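Peptidoglycan-recognition protein LB (Drosophila melanogaster, PDB 7NSZ) hydrolyses, as a zinc-dependent amidase of innate immunity, the bond between N-acetylmuramoyl and L-amino acid residues of bacterial peptidoglycan, probably scavenging its biologically active forms. Local coordinates at residues A[164-167]-A[168-171]. The protein carries 1 engineered substitution. Numbering follows the deposited sequence.
Sequences GGRL and FAEI
G164 O accepts from F168 N at 2.8 Å, the first of four i-to-i+4 bonds, all with N-H...O angles of at least 155°, that define this short helix. G164 is the N-cap, and its positive phi would press a side chain against the preceding carbonyl oxygen, which accounts for glycine here. G165 O receives A169 N at 3.0 Å, and R166 O receives E170 N at the same length. With CG anti to the backbone N (chi1 -172°) and a bend at chi2 (62°), the R166 chain runs on toward E170. Its NH1 donates to a water at 2.8 Å, in plane at the guanidinium edge, which donates to E170 OE1 at 2.7 Å; with NH1 and OE1 4.8 Å apart, the opposite charges meet through this water, not as a direct salt bridge. OE2 is hydrogen-bonded to W174 NE1, so each carboxylate oxygen has a partner. L167 O takes I171 N at 2.9 Å, while L167 CD1 lies 3.9 Å from I171 CG2, two buried branches crossing at a slant. Just after the zinc ligand C162, helix 165-171 is tied by R166 and L167 backbone bonds to R120 and W119, with the L167 side chain also resting on W119, in the loop between strand 110-115 and helix 126-142.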
ATOM      1  N   GLY A 164      11.192  -4.302   2.528  1.00 12.61           N
ATOM      2  CA  GLY A 164      12.638  -4.007   2.461  1.00 12.83           C
ATOM      3  C   GLY A 164      13.125  -3.572   3.820  1.00 15.07           C
ATOM      4  O   GLY A 164      12.438  -2.882   4.522  1.00 13.81           O
ATOM      5  N   GLY A 165      14.339  -3.976   4.191  1.00 14.61           N
ATOM      6  CA  GLY A 165      14.883  -3.641   5.505  1.00 14.08           C
ATOM      7  C   GLY A 165      14.949  -2.149   5.751  1.00 14.09           C
ATOM      8  O   GLY A 165      14.630  -1.761   6.856  1.00 15.14           O
ATOM      9  N   ARG A 166      15.383  -1.347   4.801  1.00 14.08           N
ATOM     10  CA  ARG A 166      15.520   0.101   5.052  1.00 15.52           C
ATOM     11  C   ARG A 166      14.137   0.737   5.279  1.00 13.95           C
ATOM     12  O   ARG A 166      13.988   1.557   6.230  1.00 13.75           O
ATOM     13  CB  ARG A 166      16.280   0.791   3.922  1.00 14.36           C
ATOM     14  CG  ARG A 166      16.630   2.251   4.195  1.00 14.99           C
ATOM     15  CD  ARG A 166      17.539   2.450   5.395  1.00 14.91           C
ATOM     16  NE  ARG A 166      17.633   3.820   5.841  1.00 16.86           N
ATOM     17  CZ  ARG A 166      16.819   4.379   6.738  1.00 17.72           C
ATOM     18  NH1 ARG A 166      15.784   3.678   7.187  1.00 16.19           N
ATOM     19  NH2 ARG A 166      17.020   5.636   7.155  1.00 17.91           N
ATOM     20  N   LEU A 167      13.156   0.446   4.417  1.00 13.20           N
ATOM     21  CA  LEU A 167      11.806   1.034   4.611  1.00 11.72           C
ATOM     22  C   LEU A 167      11.161   0.429   5.857  1.00 11.21           C
ATOM     23  O   LEU A 167      10.467   1.138   6.557  1.00 11.97           O
ATOM     24  CB  LEU A 167      11.003   0.775   3.339  1.00 11.77           C
ATOM     25  CG  LEU A 167       9.544   1.223   3.402  1.00 11.67           C
ATOM     26  CD1 LEU A 167       9.356   2.668   3.836  1.00 11.10           C
ATOM     27  CD2 LEU A 167       8.885   0.956   2.043  1.00 11.46           C
ATOM     28  N   PHE A 168      11.464  -0.827   6.188  1.00 11.69           N
ATOM     29  CA  PHE A 168      10.960  -1.405   7.442  1.00 11.89           C
ATOM     30  C   PHE A 168      11.478  -0.566   8.641  1.00 11.50           C
ATOM     31  O   PHE A 168      10.750  -0.259   9.577  1.00 12.20           O
ATOM     32  CB  PHE A 168      11.312  -2.883   7.586  1.00 12.26           C
ATOM     33  CG  PHE A 168      10.576  -3.456   8.773  1.00 13.37           C
ATOM     34  CD1 PHE A 168       9.207  -3.619   8.749  1.00 12.65           C
ATOM     35  CD2 PHE A 168      11.254  -3.918   9.900  1.00 14.50           C
ATOM     36  CE1 PHE A 168       8.509  -4.118   9.828  1.00 13.03           C
ATOM     37  CE2 PHE A 168      10.544  -4.429  10.971  1.00 14.88           C
ATOM     38  CZ  PHE A 168       9.189  -4.565  10.938  1.00 14.34           C
ATOM     39  N   ALA A 169      12.785  -0.267   8.644  1.00 12.60           N
ATOM     40  CA  ALA A 169      13.362   0.524   9.754  1.00 13.38           C
ATOM     41  C   ALA A 169      12.706   1.897   9.795  1.00 12.77           C
ATOM     42  O   ALA A 169      12.433   2.431  10.897  1.00 14.21           O
ATOM     43  CB  ALA A 169      14.865   0.614   9.598  1.00 13.78           C
ATOM     44  N   GLU A 170      12.423   2.502   8.653  1.00 12.07           N
ATOM     45  CA  GLU A 170      11.747   3.799   8.601  1.00 12.43           C
ATOM     46  C   GLU A 170      10.361   3.682   9.241  1.00 11.76           C
ATOM     47  O   GLU A 170       9.999   4.532  10.059  1.00 13.17           O
ATOM     48  CB  GLU A 170      11.672   4.257   7.140  1.00 12.68           C
ATOM     49  CG  GLU A 170      10.800   5.485   6.892  1.00 12.17           C
ATOM     50  CD  GLU A 170      11.184   6.785   7.562  1.00 15.27           C
ATOM     51  OE1 GLU A 170      12.419   6.991   7.797  1.00 15.92           O
ATOM     52  OE2 GLU A 170      10.294   7.633   7.764  1.00 14.48           O
ATOM     53  N   ILE A 171       9.523   2.738   8.782  1.00 11.49           N
ATOM     54  CA  ILE A 171       8.127   2.713   9.279  1.00 11.67           C
ATOM     55  C   ILE A 171       8.106   2.345  10.754  1.00 11.47           C
ATOM     56  O   ILE A 171       7.153   2.651  11.463  1.00 11.79           O
ATOM     57  CB  ILE A 171       7.174   1.793   8.466  1.00 11.21           C
ATOM     58  CG1 ILE A 171       7.490   0.305   8.636  1.00 11.47           C
ATOM     59  CG2 ILE A 171       7.197   2.239   7.011  1.00 11.89           C
ATOM     60  CD1 ILE A 171       6.471  -0.626   7.947  1.00 11.90           C
TER
HETATM   61  O   HOH W   1      14.533   5.694   8.750  1.00 22.09           O